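Local coordinates for protein arginine--tRNA ligase (Campylobacter jejuni, PDB 3FNR) that catalyses the ATP-dependent attachment of L-arginine to tRNA(Arg), releasing AMP and diphosphate, as a monomeric class I aminoacyl-tRNA synthetase, at residues Ser31-Tyr36 / Gly236-Ile241; Ala39-Pro44 / Tyr74-Ala79; Gly56-Arg61 / Arg394-Ile399; Phe70-Tyr75 / Ile160-Tyr165. The protein carries 1 engineered substitution. One frame throughout, in Å; residues are numbered along the deposited sequence.

Interaction 1: residues Ser31-Tyr36 / Gly236-Ile241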
loop_
_atom_site.group_PDB
_atom_site.type_symbol
_atom_site.label_atom_id
_atom_site.label_comp_id
_atom_site.label_asym_id
_atom_site.label_seq_id
_atom_site.Cartn_x
_atom_site.Cartn_y
_atom_site.Cartn_z
ATOM N N SER A 31 11.931 -15.021 2.846
ATOM C CA SER A 31 10.634 -14.851 2.185
ATOM C C SER A 31 9.638 -14.207 3.125
ATOM O O SER A 31 9.759 -14.338 4.341
ATOM C CB SER A 31 10.085 -16.198 1.748
ATOM O OG SER A 31 9.922 -17.050 2.874
ATOM N N PHE A 32 8.640 -13.521 2.569
ATOM C CA PHE A 32 7.687 -12.782 3.393
ATOM C C PHE A 32 6.245 -12.981 2.959
ATOM O O PHE A 32 5.954 -13.146 1.770
ATOM C CB PHE A 32 7.982 -11.280 3.359
ATOM C CG PHE A 32 9.374 -10.906 3.787
ATOM C CD1 PHE A 32 9.620 -10.514 5.094
ATOM C CD2 PHE A 32 10.432 -10.936 2.885
ATOM C CE1 PHE A 32 10.906 -10.166 5.507
ATOM C CE2 PHE A 32 11.717 -10.599 3.283
ATOM C CZ PHE A 32 11.953 -10.200 4.598
ATOM N N LEU A 33 5.342 -12.937 3.932
ATOM C CA LEU A 33 3.920 -12.826 3.654
ATOM C C LEU A 33 3.363 -11.548 4.262
ATOM O O LEU A 33 3.274 -11.419 5.487
ATOM C CB LEU A 33 3.138 -14.044 4.183
ATOM C CG LEU A 33 1.602 -14.007 4.022
ATOM C CD1 LEU A 33 1.193 -13.946 2.551
ATOM C CD2 LEU A 33 0.941 -15.199 4.707
ATOM N N LEU A 34 2.954 -10.618 3.403
ATOM C CA LEU A 34 2.351 -9.365 3.857
ATOM C C LEU A 34 0.834 -9.407 3.760
ATOM O O LEU A 34 0.272 -9.622 2.683
ATOM C CB LEU A 34 2.867 -8.194 3.008
ATOM C CG LEU A 34 2.952 -6.719 3.433
ATOM C CD1 LEU A 34 2.697 -5.838 2.212
ATOM C CD2 LEU A 34 2.050 -6.301 4.582
ATOM N N GLU A 35 0.167 -9.162 4.877
ATOM C CA GLU A 35 -1.269 -8.990 4.848
ATOM C C GLU A 35 -1.550 -7.551 5.189
ATOM O O GLU A 35 -1.157 -7.076 6.257
ATOM C CB GLU A 35 -1.977 -9.902 5.846
ATOM C CG GLU A 35 -3.500 -9.704 5.862
ATOM C CD GLU A 35 -4.048 -9.473 7.264
ATOM O OE1 GLU A 35 -3.498 -10.055 8.229
ATOM O OE2 GLU A 35 -5.023 -8.699 7.409
ATOM N N TYR A 36 -2.220 -6.859 4.274
ATOM C CA TYR A 36 -2.513 -5.449 4.463
ATOM C C TYR A 36 -3.841 -5.020 3.851
ATOM O O TYR A 36 -4.458 -5.770 3.089
ATOM C CB TYR A 36 -1.340 -4.575 3.986
ATOM C CG TYR A 36 -1.137 -4.444 2.479
ATOM C CD1 TYR A 36 -0.841 -5.553 1.676
ATOM C CD2 TYR A 36 -1.187 -3.195 1.872
ATOM C CE1 TYR A 36 -0.629 -5.419 0.306
ATOM C CE2 TYR A 36 -0.989 -3.048 0.505
ATOM C CZ TYR A 36 -0.707 -4.156 -0.269
ATOM O OH TYR A 36 -0.499 -3.981 -1.613
ATOM N N GLY A 236 9.470 -16.940 5.701
ATOM C CA GLY A 236 10.447 -16.489 6.690
ATOM C C GLY A 236 9.837 -15.575 7.733
ATOM O O GLY A 236 10.138 -15.701 8.917
ATOM N N LYS A 237 8.958 -14.675 7.292
ATOM C CA LYS A 237 8.329 -13.678 8.162
ATOM C C LYS A 237 6.909 -13.356 7.688
ATOM O O LYS A 237 6.649 -13.334 6.488
ATOM C CB LYS A 237 9.160 -12.386 8.143
ATOM C CG LYS A 237 10.340 -12.328 9.102
ATOM C CD LYS A 237 10.082 -11.301 10.191
ATOM C CE LYS A 237 11.378 -10.694 10.709
ATOM N NZ LYS A 237 11.135 -9.367 11.361
ATOM N N CYS A 238 5.996 -13.115 8.629
ATOM C CA CYS A 238 4.701 -12.507 8.315
ATOM C C CYS A 238 4.689 -11.048 8.748
ATOM O O CYS A 238 4.987 -10.725 9.902
ATOM C CB CYS A 238 3.526 -13.243 8.983
ATOM S SG CYS A 238 3.221 -14.927 8.389
ATOM N N ILE A 239 4.329 -10.173 7.820
ATOM C CA ILE A 239 4.218 -8.739 8.094
ATOM C C ILE A 239 2.752 -8.305 8.077
ATOM O O ILE A 239 2.015 -8.644 7.149
ATOM C CB ILE A 239 4.997 -7.910 7.045
ATOM C CG1 ILE A 239 6.415 -8.476 6.852
ATOM C CG2 ILE A 239 5.000 -6.429 7.423
ATOM C CD1 ILE A 239 7.206 -7.795 5.726
ATOM N N ASN A 240 2.336 -7.581 9.117
ATOM C CA ASN A 240 1.054 -6.896 9.129
ATOM C C ASN A 240 1.259 -5.390 9.076
ATOM O O ASN A 240 2.222 -4.870 9.633
ATOM C CB ASN A 240 0.284 -7.203 10.410
ATOM C CG ASN A 240 -0.128 -8.656 10.528
ATOM O OD1 ASN A 240 -0.042 -9.442 9.572
ATOM N ND2 ASN A 240 -0.577 -9.025 11.727
ATOM N N ILE A 241 0.345 -4.692 8.417
ATOM C CA ILE A 241 0.277 -3.243 8.534
ATOM C C ILE A 241 -1.036 -2.881 9.221
ATOM O O ILE A 241 -2.121 -3.097 8.671
ATOM C CB ILE A 241 0.417 -2.532 7.170
ATOM C CG1 ILE A 241 1.761 -2.884 6.516
ATOM C CG2 ILE A 241 0.299 -1.024 7.343
ATOM C CD1 ILE A 241 1.847 -2.489 5.076
#

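Interaction 2: residues Ala39-Pro44 / Tyr74-Ala79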
loop_
_atom_site.group_PDB
_atom_site.type_symbol
_atom_site.label_atom_id
_atom_site.label_comp_id
_atom_site.label_asym_id
_atom_site.label_seq_id
_atom_site.Cartn_x
_atom_site.Cartn_y
_atom_site.Cartn_z
ATOM N N ALA A 39 -9.858 -4.286 4.480
ATOM C CA ALA A 39 -11.017 -3.515 4.898
ATOM C C ALA A 39 -12.279 -4.358 4.739
ATOM O O ALA A 39 -12.341 -5.233 3.869
ATOM C CB ALA A 39 -11.121 -2.258 4.078
ATOM N N ASN A 40 -13.267 -4.101 5.592
ATOM C CA ASN A 40 -14.571 -4.759 5.499
ATOM C C ASN A 40 -15.230 -4.533 4.146
ATOM O O ASN A 40 -15.224 -3.410 3.650
ATOM C CB ASN A 40 -15.481 -4.250 6.606
ATOM C CG ASN A 40 -14.990 -4.644 7.981
ATOM O OD1 ASN A 40 -14.282 -5.643 8.144
ATOM N ND2 ASN A 40 -15.360 -3.862 8.979
ATOM N N PRO A 41 -15.786 -5.603 3.531
ATOM C CA PRO A 41 -16.401 -5.494 2.199
ATOM C C PRO A 41 -17.812 -4.899 2.266
ATOM O O PRO A 41 -18.766 -5.458 1.705
ATOM C CB PRO A 41 -16.436 -6.946 1.719
ATOM C CG PRO A 41 -16.583 -7.742 2.973
ATOM C CD PRO A 41 -15.856 -6.982 4.056
ATOM N N THR A 42 -17.923 -3.760 2.942
ATOM C CA THR A 42 -19.197 -3.129 3.241
ATOM C C THR A 42 -19.256 -1.704 2.677
ATOM O O THR A 42 -20.166 -0.928 3.003
ATOM C CB THR A 42 -19.409 -3.067 4.753
ATOM O OG1 THR A 42 -18.330 -2.333 5.348
ATOM C CG2 THR A 42 -19.466 -4.477 5.346
ATOM N N GLY A 43 -18.279 -1.369 1.836
ATOM C CA GLY A 43 -18.171 -0.031 1.259
ATOM C C GLY A 43 -16.892 0.204 0.476
ATOM O O GLY A 43 -16.003 -0.654 0.467
ATOM N N PRO A 44 -16.791 1.365 -0.200
ATOM C CA PRO A 44 -15.529 1.759 -0.828
ATOM C C PRO A 44 -14.499 2.118 0.241
ATOM O O PRO A 44 -14.872 2.433 1.379
ATOM C CB PRO A 44 -15.907 3.004 -1.636
ATOM C CG PRO A 44 -17.115 3.558 -0.943
ATOM C CD PRO A 44 -17.854 2.366 -0.414
ATOM N N TYR A 74 -5.128 -10.279 1.387
ATOM C CA TYR A 74 -6.177 -9.418 1.912
ATOM C C TYR A 74 -7.173 -10.338 2.596
ATOM O O TYR A 74 -7.610 -11.333 2.012
ATOM C CB TYR A 74 -6.835 -8.676 0.748
ATOM C CG TYR A 74 -7.925 -7.662 1.065
ATOM C CD1 TYR A 74 -9.163 -8.059 1.592
ATOM C CD2 TYR A 74 -7.755 -6.315 0.743
ATOM C CE1 TYR A 74 -10.172 -7.129 1.851
ATOM C CE2 TYR A 74 -8.764 -5.379 0.988
ATOM C CZ TYR A 74 -9.965 -5.796 1.539
ATOM O OH TYR A 74 -10.956 -4.879 1.784
ATOM N N TYR A 75 -7.526 -10.000 3.828
ATOM C CA TYR A 75 -8.478 -10.774 4.593
ATOM C C TYR A 75 -9.852 -10.146 4.464
ATOM O O TYR A 75 -10.040 -8.983 4.831
ATOM C CB TYR A 75 -8.065 -10.799 6.065
ATOM C CG TYR A 75 -8.930 -11.666 6.943
ATOM C CD1 TYR A 75 -8.797 -13.053 6.924
ATOM C CD2 TYR A 75 -9.867 -11.105 7.806
ATOM C CE1 TYR A 75 -9.578 -13.858 7.735
ATOM C CE2 TYR A 75 -10.663 -11.903 8.615
ATOM C CZ TYR A 75 -10.510 -13.279 8.578
ATOM O OH TYR A 75 -11.277 -14.082 9.398
ATOM N N VAL A 76 -10.803 -10.929 3.956
ATOM C CA VAL A 76 -12.183 -10.481 3.762
ATOM C C VAL A 76 -13.050 -10.889 4.954
ATOM O O VAL A 76 -13.304 -12.067 5.158
ATOM C CB VAL A 76 -12.792 -11.062 2.453
ATOM C CG1 VAL A 76 -14.068 -10.352 2.105
ATOM C CG2 VAL A 76 -11.806 -10.963 1.287
ATOM N N ASN A 77 -13.493 -9.914 5.740
ATOM C CA ASN A 77 -14.369 -10.173 6.882
ATOM C C ASN A 77 -15.792 -10.396 6.397
ATOM O O ASN A 77 -16.656 -9.541 6.585
ATOM C CB ASN A 77 -14.352 -9.003 7.875
ATOM C CG ASN A 77 -13.082 -8.944 8.709
ATOM O OD1 ASN A 77 -12.903 -9.724 9.643
ATOM N ND2 ASN A 77 -12.205 -7.988 8.395
ATOM N N ASP A 78 -16.033 -11.547 5.777
ATOM C CA ASP A 78 -17.287 -11.765 5.061
ATOM C C ASP A 78 -18.243 -12.753 5.727
ATOM O O ASP A 78 -19.035 -13.413 5.049
ATOM C CB ASP A 78 -17.015 -12.149 3.602
ATOM C CG ASP A 78 -16.396 -13.531 3.446
ATOM O OD1 ASP A 78 -16.448 -14.054 2.315
ATOM O OD2 ASP A 78 -15.862 -14.102 4.425
ATOM N N ALA A 79 -18.169 -12.846 7.053
ATOM C CA ALA A 79 -19.122 -13.639 7.818
ATOM C C ALA A 79 -20.511 -13.044 7.643
ATOM O O ALA A 79 -20.642 -11.827 7.502
ATOM C CB ALA A 79 -18.746 -13.650 9.282
HETATM O O HOH W 1 -12.097 -7.530 5.554
#

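Interaction 3: residues Gly56-Arg61 / Arg394-Ile399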
loop_
_atom_site.group_PDB
_atom_site.type_symbol
_atom_site.label_atom_id
_atom_site.label_comp_id
_atom_site.label_asym_id
_atom_site.label_seq_id
_atom_site.Cartn_x
_atom_site.Cartn_y
_atom_site.Cartn_z
ATOM N N GLY A 56 2.217 -0.589 1.745
ATOM C CA GLY A 56 2.341 -2.035 1.506
ATOM C C GLY A 56 2.663 -2.400 0.073
ATOM O O GLY A 56 3.421 -3.348 -0.187
ATOM N N ASP A 57 2.096 -1.654 -0.865
ATOM C CA ASP A 57 2.336 -1.955 -2.274
ATOM C C ASP A 57 3.748 -1.547 -2.656
ATOM O O ASP A 57 4.427 -2.263 -3.394
ATOM C CB ASP A 57 1.324 -1.263 -3.185
ATOM C CG ASP A 57 1.474 -1.697 -4.628
ATOM O OD1 ASP A 57 1.765 -0.837 -5.484
ATOM O OD2 ASP A 57 1.351 -2.913 -4.895
ATOM N N THR A 58 4.199 -0.410 -2.125
ATOM C CA THR A 58 5.557 0.036 -2.393
ATOM C C THR A 58 6.527 -0.968 -1.778
ATOM O O THR A 58 7.426 -1.439 -2.463
ATOM C CB THR A 58 5.805 1.475 -1.896
ATOM O OG1 THR A 58 4.779 2.331 -2.410
ATOM C CG2 THR A 58 7.137 1.986 -2.390
ATOM N N LEU A 59 6.302 -1.348 -0.519
ATOM C CA LEU A 59 7.091 -2.411 0.135
ATOM C C LEU A 59 7.178 -3.678 -0.721
ATOM O O LEU A 59 8.263 -4.230 -0.918
ATOM C CB LEU A 59 6.468 -2.793 1.481
ATOM C CG LEU A 59 7.292 -2.974 2.763
ATOM C CD1 LEU A 59 6.700 -4.112 3.550
ATOM C CD2 LEU A 59 8.794 -3.190 2.551
ATOM N N THR A 60 6.023 -4.125 -1.217
ATOM C CA THR A 60 5.937 -5.299 -2.078
ATOM C C THR A 60 6.775 -5.156 -3.341
ATOM O O THR A 60 7.601 -6.024 -3.633
ATOM C CB THR A 60 4.476 -5.591 -2.474
ATOM O OG1 THR A 60 3.680 -5.665 -1.290
ATOM C CG2 THR A 60 4.385 -6.904 -3.209
ATOM N N ARG A 61 6.568 -4.056 -4.072
ATOM C CA ARG A 61 7.303 -3.789 -5.313
ATOM C C ARG A 61 8.799 -3.733 -5.052
ATOM O O ARG A 61 9.595 -4.233 -5.847
ATOM C CB ARG A 61 6.851 -2.463 -5.921
ATOM C CG ARG A 61 5.477 -2.473 -6.566
ATOM C CD ARG A 61 5.086 -1.048 -6.936
ATOM N NE ARG A 61 3.732 -0.935 -7.474
ATOM C CZ ARG A 61 3.434 -1.000 -8.768
ATOM N NH1 ARG A 61 4.395 -1.189 -9.668
ATOM N NH2 ARG A 61 2.172 -0.874 -9.161
ATOM N N ARG A 394 12.765 -0.682 6.647
ATOM C CA ARG A 394 11.339 -0.414 6.377
ATOM C C ARG A 394 11.057 1.087 6.219
ATOM O O ARG A 394 9.929 1.551 6.416
ATOM C CB ARG A 394 10.409 -1.060 7.428
ATOM C CG ARG A 394 10.728 -2.517 7.802
ATOM C CD ARG A 394 10.483 -3.504 6.670
ATOM N NE ARG A 394 10.617 -4.883 7.142
ATOM C CZ ARG A 394 11.672 -5.666 6.931
ATOM N NH1 ARG A 394 11.679 -6.902 7.414
ATOM N NH2 ARG A 394 12.712 -5.226 6.226
ATOM N N ALA A 395 12.090 1.836 5.836
ATOM C CA ALA A 395 12.005 3.287 5.700
ATOM C C ALA A 395 11.756 3.687 4.245
ATOM O O ALA A 395 12.668 4.132 3.539
ATOM C CB ALA A 395 13.286 3.941 6.233
ATOM N N LEU A 396 10.517 3.530 3.795
ATOM C CA LEU A 396 10.197 3.750 2.386
ATOM C C LEU A 396 10.257 5.217 1.949
ATOM O O LEU A 396 10.377 5.494 0.761
ATOM C CB LEU A 396 8.848 3.119 2.013
ATOM C CG LEU A 396 8.706 1.616 2.282
ATOM C CD1 LEU A 396 7.365 1.084 1.813
ATOM C CD2 LEU A 396 9.835 0.823 1.653
ATOM N N GLN A 397 10.194 6.142 2.909
ATOM C CA GLN A 397 10.314 7.574 2.625
ATOM C C GLN A 397 11.689 7.988 2.118
ATOM O O GLN A 397 11.830 9.083 1.580
ATOM C CB GLN A 397 9.904 8.428 3.836
ATOM C CG GLN A 397 10.948 8.553 4.949
ATOM C CD GLN A 397 11.056 7.305 5.821
ATOM O OE1 GLN A 397 10.180 6.434 5.806
ATOM N NE2 GLN A 397 12.135 7.218 6.590
ATOM N N LYS A 398 12.686 7.116 2.274
ATOM C CA LYS A 398 14.001 7.298 1.659
ATOM C C LYS A 398 13.927 7.294 0.127
ATOM O O LYS A 398 14.778 7.885 -0.544
ATOM C CB LYS A 398 14.982 6.211 2.128
ATOM C CG LYS A 398 15.274 6.174 3.632
ATOM C CD LYS A 398 16.530 6.957 4.003
ATOM C CE LYS A 398 16.933 6.746 5.468
ATOM N NZ LYS A 398 17.343 5.336 5.760
ATOM N N ILE A 399 12.923 6.623 -0.433
ATOM C CA ILE A 399 12.751 6.624 -1.890
ATOM C C ILE A 399 12.334 8.018 -2.448
ATOM O O ILE A 399 13.036 8.542 -3.318
ATOM C CB ILE A 399 11.847 5.450 -2.413
ATOM C CG1 ILE A 399 12.355 4.090 -1.923
ATOM C CG2 ILE A 399 11.789 5.446 -3.938
ATOM C CD1 ILE A 399 11.407 2.911 -2.273
#

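Interaction 4: residues Phe70-Tyr75 / Ile160-Tyr165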
loop_
_atom_site.group_PDB
_atom_site.type_symbol
_atom_site.label_atom_id
_atom_site.label_comp_id
_atom_site.label_asym_id
_atom_site.label_seq_id
_atom_site.Cartn_x
_atom_site.Cartn_y
_atom_site.Cartn_z
ATOM N N PHE A 70 7.978 -12.459 -2.008
ATOM C CA PHE A 70 7.145 -11.586 -1.198
ATOM C C PHE A 70 5.704 -11.693 -1.673
ATOM O O PHE A 70 5.359 -11.229 -2.766
ATOM C CB PHE A 70 7.661 -10.142 -1.313
ATOM C CG PHE A 70 7.235 -9.220 -0.181
ATOM C CD1 PHE A 70 8.099 -8.950 0.874
ATOM C CD2 PHE A 70 6.006 -8.582 -0.207
ATOM C CE1 PHE A 70 7.731 -8.076 1.896
ATOM C CE2 PHE A 70 5.629 -7.710 0.806
ATOM C CZ PHE A 70 6.486 -7.460 1.865
ATOM N N ASN A 71 4.877 -12.319 -0.844
ATOM C CA ASN A 71 3.461 -12.498 -1.125
ATOM C C ASN A 71 2.573 -11.508 -0.408
ATOM O O ASN A 71 2.894 -11.043 0.688
ATOM C CB ASN A 71 3.026 -13.912 -0.761
ATOM C CG ASN A 71 3.170 -14.868 -1.912
ATOM O OD1 ASN A 71 4.258 -15.379 -2.177
ATOM N ND2 ASN A 71 2.065 -15.113 -2.616
ATOM N N THR A 72 1.450 -11.190 -1.037
ATOM C CA THR A 72 0.465 -10.280 -0.466
ATOM C C THR A 72 -0.907 -10.927 -0.358
ATOM O O THR A 72 -1.310 -11.719 -1.227
ATOM C CB THR A 72 0.349 -8.985 -1.284
ATOM O OG1 THR A 72 0.185 -9.304 -2.669
ATOM C CG2 THR A 72 1.608 -8.165 -1.117
ATOM N N GLU A 73 -1.626 -10.557 0.699
ATOM C CA GLU A 73 -2.904 -11.158 1.028
ATOM C C GLU A 73 -3.843 -10.152 1.699
ATOM O O GLU A 73 -3.411 -9.278 2.458
ATOM C CB GLU A 73 -2.696 -12.411 1.899
ATOM C CG GLU A 73 -3.927 -13.287 2.114
ATOM C CD GLU A 73 -3.589 -14.692 2.596
ATOM O OE1 GLU A 73 -3.869 -14.986 3.778
ATOM O OE2 GLU A 73 -3.056 -15.504 1.793
ATOM N N TYR A 74 -5.128 -10.279 1.387
ATOM C CA TYR A 74 -6.177 -9.418 1.912
ATOM C C TYR A 74 -7.173 -10.338 2.596
ATOM O O TYR A 74 -7.610 -11.333 2.012
ATOM C CB TYR A 74 -6.835 -8.676 0.748
ATOM C CG TYR A 74 -7.925 -7.662 1.065
ATOM C CD1 TYR A 74 -9.163 -8.059 1.592
ATOM C CD2 TYR A 74 -7.755 -6.315 0.743
ATOM C CE1 TYR A 74 -10.172 -7.129 1.851
ATOM C CE2 TYR A 74 -8.764 -5.379 0.988
ATOM C CZ TYR A 74 -9.965 -5.796 1.539
ATOM O OH TYR A 74 -10.956 -4.879 1.784
ATOM N N TYR A 75 -7.526 -10.000 3.828
ATOM C CA TYR A 75 -8.478 -10.774 4.593
ATOM C C TYR A 75 -9.852 -10.146 4.464
ATOM O O TYR A 75 -10.040 -8.983 4.831
ATOM C CB TYR A 75 -8.065 -10.799 6.065
ATOM C CG TYR A 75 -8.930 -11.666 6.943
ATOM C CD1 TYR A 75 -8.797 -13.053 6.924
ATOM C CD2 TYR A 75 -9.867 -11.105 7.806
ATOM C CE1 TYR A 75 -9.578 -13.858 7.735
ATOM C CE2 TYR A 75 -10.663 -11.903 8.615
ATOM C CZ TYR A 75 -10.510 -13.279 8.578
ATOM O OH TYR A 75 -11.277 -14.082 9.398
ATOM N N ILE A 160 -2.589 -0.485 -7.199
ATOM C CA ILE A 160 -2.400 -1.547 -6.214
ATOM C C ILE A 160 -3.205 -2.791 -6.572
ATOM O O ILE A 160 -4.425 -2.734 -6.722
ATOM C CB ILE A 160 -2.768 -1.067 -4.782
ATOM C CG1 ILE A 160 -1.896 0.138 -4.391
ATOM C CG2 ILE A 160 -2.630 -2.215 -3.773
ATOM C CD1 ILE A 160 -2.467 1.014 -3.260
ATOM N N LYS A 161 -2.505 -3.911 -6.722
ATOM C CA LYS A 161 -3.140 -5.220 -6.865
ATOM C C LYS A 161 -2.610 -6.149 -5.774
ATOM O O LYS A 161 -1.403 -6.240 -5.570
ATOM C CB LYS A 161 -2.840 -5.818 -8.240
ATOM C CG LYS A 161 -3.517 -5.121 -9.406
ATOM C CD LYS A 161 -3.120 -5.781 -10.722
ATOM C CE LYS A 161 -3.741 -5.081 -11.924
ATOM N NZ LYS A 161 -5.210 -5.302 -12.000
ATOM N N ILE A 162 -3.515 -6.817 -5.066
ATOM C CA ILE A 162 -3.147 -7.766 -4.009
ATOM C C ILE A 162 -3.318 -9.199 -4.542
ATOM O O ILE A 162 -4.283 -9.498 -5.242
ATOM C CB ILE A 162 -3.946 -7.483 -2.711
ATOM C CG1 ILE A 162 -3.539 -6.113 -2.139
ATOM C CG2 ILE A 162 -3.733 -8.573 -1.658
ATOM C CD1 ILE A 162 -4.295 -5.695 -0.890
ATOM N N ASP A 163 -2.357 -10.070 -4.242
ATOM C CA ASP A 163 -2.262 -11.369 -4.908
ATOM C C ASP A 163 -3.201 -12.473 -4.402
ATOM O O ASP A 163 -3.389 -13.489 -5.077
ATOM C CB ASP A 163 -0.805 -11.843 -4.912
ATOM C CG ASP A 163 0.068 -11.045 -5.879
ATOM O OD1 ASP A 163 -0.453 -10.121 -6.539
ATOM O OD2 ASP A 163 1.274 -11.342 -5.987
ATOM N N SER A 164 -3.799 -12.272 -3.231
ATOM C CA SER A 164 -4.686 -13.277 -2.655
ATOM C C SER A 164 -5.723 -12.642 -1.749
ATOM O O SER A 164 -5.378 -11.922 -0.819
ATOM C CB SER A 164 -3.889 -14.339 -1.879
ATOM O OG SER A 164 -4.732 -15.396 -1.441
ATOM N N TYR A 165 -6.993 -12.916 -2.019
ATOM C CA TYR A 165 -8.081 -12.498 -1.138
ATOM C C TYR A 165 -8.622 -13.743 -0.433
ATOM O O TYR A 165 -8.983 -14.725 -1.094
ATOM C CB TYR A 165 -9.179 -11.776 -1.942
ATOM C CG TYR A 165 -8.757 -10.400 -2.447
ATOM C CD1 TYR A 165 -7.867 -10.262 -3.521
ATOM C CD2 TYR A 165 -9.236 -9.238 -1.843
ATOM C CE1 TYR A 165 -7.460 -8.998 -3.970
ATOM C CE2 TYR A 165 -8.845 -7.971 -2.294
ATOM C CZ TYR A 165 -7.959 -7.861 -3.354
ATOM O OH TYR A 165 -7.574 -6.613 -3.800
#

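Interaction 1: residues Ser31-Tyr36 / Gly236-Ile241
Phe32 and Ile239 stand on the same face of the sheet with like first torsions: CG of Phe32 (chi1 -57°) and CG1 of Ile239 (chi1 -48°) lie beside their own backbone N. Phe32 CD1 meets Ile239 CD1 at 3.7 Å, while Lys237 CB lies alongside the same ring, 3.6 Å from Phe32 CD1. On this face the CD2 branch of Leu34 comes within 3.8 Å of Ile241 CD1. Leu33 and Cys238 occupy the other face with Glu35 and Asn240. Glu35 OE1 forms a salt bridge with Lys230, and Asn240 ND2 is bonded to His227.

The strands run parallel in the Rossmann-type sheet of the class I catalytic domain, with strand 69-76 beyond 31-35. Leu33 bonds twice: its N reaches Lys237 O at 2.9 Å, and its O accepts from Ile239 N at 2.8 Å, the donor 32° out of the carbonyl plane. Glu35 N continues the ladder to Ile239 O. At its start, Gly236 N donates to Ser31 OG at 2.9 Å, beside the backbone bond from Lys237 N to Ser31 O. A hydrogen-bonded backbone seam thus separates a mainly apolar face from one whose carboxylate and amide are held by helix 219-231.

Interaction 2: residues Ala39-Pro44 / Tyr74-Ala79
The backbone at Ala39-Pro44 has no regular secondary structure and comes nearest strand 74-76 just past its end, where the CA atoms of Asn40 and Asn77 lie 5.6 Å apart and Pro41 and Asn77 each centre an inverse gamma turn. Tyr74 reaches across with its phenol: CG stands opposite the backbone N (chi1 -177°), which extends the ring toward Ala39, and OH donates to Ala39 O over a short 2.5 Å. The hydroxyl approaches the carbonyl from well off the C=O axis, 25° out of the carbonyl plane. The methyl CB of Ala39 also rests 3.5 Å from Tyr74 OH.

A water sits between the two segments, held chiefly by Asn77: it accepts from Asn77 N at 2.8 Å and from Asn77 ND2 at 2.9 Å, lies 2.6 Å from Tyr75 O, and has only a weak bond to Ala39 O. The Asn77 amide is turned almost perpendicular to that of Asn40, with the planes 84° apart and Asn40 OD1 3.1 Å from Asn77 ND2. Beside this polar patch, Pro41 CG packs obliquely on Val76 CG1 at 3.7 Å.

Residues 39-44 open the HIGH region, the class I signature that helps bind ATP in this family. The loop runs between strand 31-35 and helix 50-65, against the C-terminal end of strand 69-76, while helix 136-157 packs on Pro44 through Leu150 and Asn154 and on Tyr74 through Ile151.

Interaction 3: residues Gly56-Arg61 / Arg394-Ile399
Apolar packing carries the contact between Leu396 and helix 56-61. Leu396 points its CD1 methyl at the helix, 3.5 Å from Leu59 N, 4.0 Å from Leu59 CB and 4.0 Å from Thr58 CB. The side chains of Leu59 and Leu396 cross at about a right angle. CG of Leu396 lies beside its own backbone N (chi1 -57°) and the chain runs straight on, carrying CD1 to the helix backbone. Ile399 CD1 adds a looser touch on Thr58 CG2, and Phe55, Leu62 and Leu313 also pack on Leu396.

Polar bonds brace helix 50-65 itself. Thr60 N and Thr60 OG1 both donate to Gly56 O, from opposite faces of its carbonyl plane, the hydroxyl at 2.6 Å. A salt bridge joins Arg61 NE to Asp57 OD1 at 2.8 Å; the carboxylate oxygen is met on its syn side and lies nearly in the guanidinium plane, though NE stands well out of the carboxylate plane, and Arg309 is a second partner for Asp57. Thr58 OG1 is bonded to Val54 O.

Arg394, just past the end of helix 383-393, has positive phi and completes a Schellman motif, and a type I turn from Ala395 to Lys398 leads into helix 398-416. This turn between two helices of the DALR anticodon-binding domain packs its leucine on a helix of the class I catalytic domain, an interdomain hydrophobic contact.

Interaction 4: residues Phe70-Tyr75 / Ile160-Tyr165
Ser164 O takes the shortest polar bond here, from Tyr74 N at 2.8 Å and nearly in line with the carbonyl; Glu73 CA also approaches this oxygen, in a CA-H...O contact of 3.2 Å. A second bond runs from Asp163 N to Thr72 OG1 at 3.1 Å. The threonine hydroxyl sits between its own backbone N and carbonyl carbon (chi1 50°), which turns it toward the incoming N-H.

Tyr74 and Tyr165 form a parallel bridge, where strand 165-167 joins strand 69-76 in the Rossmann-type sheet of the class I catalytic domain. The helices between the two strands include 136-157, whose Leu155 packs on Tyr165. On the face carrying both side chains of the bridge, the tyrosine rings make an offset stack, centroids 4.9 Å apart and planes at 30°. Tyr165 CE2 lies over the rim of one face of Tyr74, 3.5 Å from CG, and in return Tyr74 CB makes a CH-pi contact with the Tyr165 face. Ile162 CD1 meets the Tyr74 ring edge, in plane, at CD2 (3.9 Å), while its CG2 branch packs on the Glu73 backbone. The Glu73 carboxylate is bound by Arg233 and Tyr226.

In the fold
From the N terminus, strand 31-35 opens interaction 1, which closes only some 200 residues later on strand 237-243. Within that span lie interaction 2, which returns the HIGH loop to the end of strand 69-76, and interaction 4, which starts on that strand and ends at 160-165. The two share Tyr74 and Tyr75. Strands 31-35 and 69-76 are neighbours, so interactions 1 and 4 join neighbouring parallel strands of one sheet. Interaction 3 starts on helix 50-65 and closes the longest loop, at 394-399. It crosses interactions 1 and 2 along the chain, encloses interaction 4, and ties the catalytic domain to the anticodon-binding domain.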